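Formate dehydrogenase subunit beta (Desulfovibrio gigas, PDB 1H0H) carries electrons through three [4Fe-4S] clusters as the electron-transfer subunit of a formate dehydrogenase that reversibly oxidises formate to carbon dioxide. Local coordinates at residues B[7-12]-B[200-205]. Sequence-based numbering, arbitrary orientation.
With SF4 (iron/sulfur cluster), chain L.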
loop_
_atom_site.group_PDB
_atom_site.type_symbol
_atom_site.label_atom_id
_atom_site.label_comp_id
_atom_site.label_asym_id
_atom_site.label_seq_id
_atom_site.Cartn_x
_atom_site.Cartn_y
_atom_site.Cartn_z
ATOM N N ASP B 7 -10.308 26.409 1.320
ATOM C CA ASP B 7 -8.920 26.824 1.279
ATOM C C ASP B 7 -8.218 25.996 0.216
ATOM O O ASP B 7 -7.795 24.881 0.507
ATOM C CB ASP B 7 -8.287 26.610 2.655
ATOM C CG ASP B 7 -6.863 27.075 2.728
ATOM O OD1 ASP B 7 -6.296 27.478 1.692
ATOM O OD2 ASP B 7 -6.218 27.063 3.796
ATOM N N THR B 8 -8.115 26.518 -1.014
ATOM C CA THR B 8 -7.468 25.765 -2.100
ATOM C C THR B 8 -6.008 25.450 -1.808
ATOM O O THR B 8 -5.442 24.507 -2.382
ATOM C CB THR B 8 -7.568 26.490 -3.466
ATOM O OG1 THR B 8 -6.803 27.703 -3.423
ATOM C CG2 THR B 8 -9.005 26.925 -3.768
ATOM N N THR B 9 -5.389 26.177 -0.887
ATOM C CA THR B 9 -3.990 25.885 -0.618
ATOM C C THR B 9 -3.830 24.543 0.109
ATOM O O THR B 9 -2.725 24.043 0.225
ATOM C CB THR B 9 -3.272 26.994 0.185
ATOM O OG1 THR B 9 -3.726 27.008 1.560
ATOM C CG2 THR B 9 -3.586 28.372 -0.369
ATOM N N ARG B 10 -4.925 23.991 0.623
ATOM C CA ARG B 10 -4.848 22.695 1.294
ATOM C C ARG B 10 -5.405 21.532 0.465
ATOM O O ARG B 10 -5.336 20.386 0.907
ATOM C CB ARG B 10 -5.569 22.727 2.647
ATOM C CG ARG B 10 -5.051 23.771 3.614
ATOM C CD ARG B 10 -5.746 23.730 4.950
ATOM N NE ARG B 10 -5.436 22.519 5.699
ATOM C CZ ARG B 10 -4.462 22.468 6.599
ATOM N NH1 ARG B 10 -3.738 23.562 6.806
ATOM N NH2 ARG B 10 -4.207 21.342 7.288
ATOM N N CYS B 11 -5.939 21.803 -0.717
ATOM C CA CYS B 11 -6.555 20.749 -1.544
ATOM C C CYS B 11 -5.510 19.910 -2.273
ATOM O O CYS B 11 -4.604 20.434 -2.907
ATOM C CB CYS B 11 -7.527 21.400 -2.553
ATOM S SG CYS B 11 -8.294 20.304 -3.773
ATOM N N THR B 12 -5.638 18.599 -2.199
ATOM C CA THR B 12 -4.707 17.729 -2.892
ATOM C C THR B 12 -5.330 17.161 -4.158
ATOM O O THR B 12 -4.735 16.309 -4.809
ATOM C CB THR B 12 -4.276 16.585 -1.981
ATOM O OG1 THR B 12 -5.450 15.987 -1.422
ATOM C CG2 THR B 12 -3.477 17.109 -0.794
ATOM N N LEU B 200 -10.350 30.751 -1.006
ATOM C CA LEU B 200 -9.072 31.414 -0.848
ATOM C C LEU B 200 -8.176 30.872 -1.937
ATOM O O LEU B 200 -8.117 29.650 -2.137
ATOM C CB LEU B 200 -8.437 31.106 0.515
ATOM C CG LEU B 200 -6.976 31.555 0.685
ATOM C CD1 LEU B 200 -6.850 33.079 0.563
ATOM C CD2 LEU B 200 -6.389 31.121 2.007
ATOM N N THR B 201 -7.526 31.766 -2.674
ATOM C CA THR B 201 -6.537 31.374 -3.671
ATOM C C THR B 201 -5.231 32.018 -3.304
ATOM O O THR B 201 -5.217 33.064 -2.650
ATOM C CB THR B 201 -6.949 31.760 -5.103
ATOM O OG1 THR B 201 -7.350 33.144 -5.172
ATOM C CG2 THR B 201 -8.151 30.953 -5.539
ATOM N N ALA B 202 -4.127 31.394 -3.711
ATOM C CA ALA B 202 -2.813 31.906 -3.381
ATOM C C ALA B 202 -2.256 32.811 -4.482
ATOM O O ALA B 202 -1.239 33.442 -4.300
ATOM C CB ALA B 202 -1.849 30.751 -3.091
ATOM N N HIS B 203 -2.935 32.845 -5.620
ATOM C CA HIS B 203 -2.508 33.638 -6.760
ATOM C C HIS B 203 -3.745 34.145 -7.471
ATOM O O HIS B 203 -4.861 33.833 -7.075
ATOM C CB HIS B 203 -1.695 32.771 -7.739
ATOM C CG HIS B 203 -0.682 31.908 -7.069
ATOM N ND1 HIS B 203 0.622 32.300 -6.885
ATOM C CD2 HIS B 203 -0.793 30.682 -6.505
ATOM C CE1 HIS B 203 1.280 31.348 -6.247
ATOM N NE2 HIS B 203 0.442 30.354 -6.009
ATOM N N ASN B 204 -3.540 34.924 -8.522
ATOM C CA ASN B 204 -4.630 35.390 -9.360
ATOM C C ASN B 204 -5.689 34.291 -9.563
ATOM O O ASN B 204 -5.379 33.223 -10.089
ATOM C CB ASN B 204 -4.051 35.788 -10.707
ATOM C CG ASN B 204 -5.110 36.146 -11.722
ATOM O OD1 ASN B 204 -6.278 36.307 -11.383
ATOM N ND2 ASN B 204 -4.691 36.283 -12.995
ATOM N N PRO B 205 -6.905 34.537 -9.073
ATOM C CA PRO B 205 -8.052 33.624 -9.200
ATOM C C PRO B 205 -8.256 32.995 -10.578
ATOM O O PRO B 205 -8.624 31.809 -10.689
ATOM C CB PRO B 205 -9.244 34.534 -8.859
ATOM C CG PRO B 205 -8.711 35.474 -7.857
ATOM C CD PRO B 205 -7.244 35.715 -8.248
HETATM FE FE1 SF4 L . -10.758 18.255 -0.098
HETATM FE FE2 SF4 L . -12.070 17.950 -2.521
HETATM FE FE3 SF4 L . -9.522 19.006 -2.466
HETATM FE FE4 SF4 L . -9.948 16.278 -1.825
HETATM S S1 SF4 L . -10.299 17.278 -3.819
HETATM S S2 SF4 L . -8.571 17.826 -0.727
HETATM S S3 SF4 L . -12.038 16.464 -0.843
HETATM S S4 SF4 L . -11.489 19.921 -1.518
#
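Strand 2-7 and strand 197-201 run parallel in the mixed sheet beside the first [4Fe-4S] cluster, and their last bridge, Asp7 with Leu200, lies where the chain turns off toward the cluster ligand Cys11. The carbonyl of Leu200 is the hub of the contact. Thr8 OG1 donates to Leu200 O at 2.7 Å, in the carbonyl plane and on a lone pair (C=O...O angle 145°), while Thr8 N adds a weak, longer bond of 3.3 Å to the same oxygen. With chi1 at 66°, OG1 sits between the backbone N and carbonyl carbon of Thr8, which lets hydroxyl and amide converge on one acceptor.

Asp7 and Leu200 extend side by side from the same face of the sheet, with Asp7 OD1 3.7 Å from Leu200 CD2; helix 166-180 packs over this leucine. Asp7 OD1 also closes an Asx turn, accepting from Thr9 N at 3.0 Å, above the carboxylate plane, and from Thr9 OG1 at 2.6 Å, on the syn side but tilted 29° toward that same face. Arg176 of the helix forms a salt bridge with Asp7 OD2. Farther along, Thr9 CG2 meets Ala202 CB at 4.0 Å.

Beyond the short 3-10 turn, Cys11 SG binds iron FE3 at 2.2 Å. The bonds to Leu200 O and Asp7 OD1 probably help hold the turn leading to this ligand, and Arg176 probably helps stabilise the negative charge of Asp7.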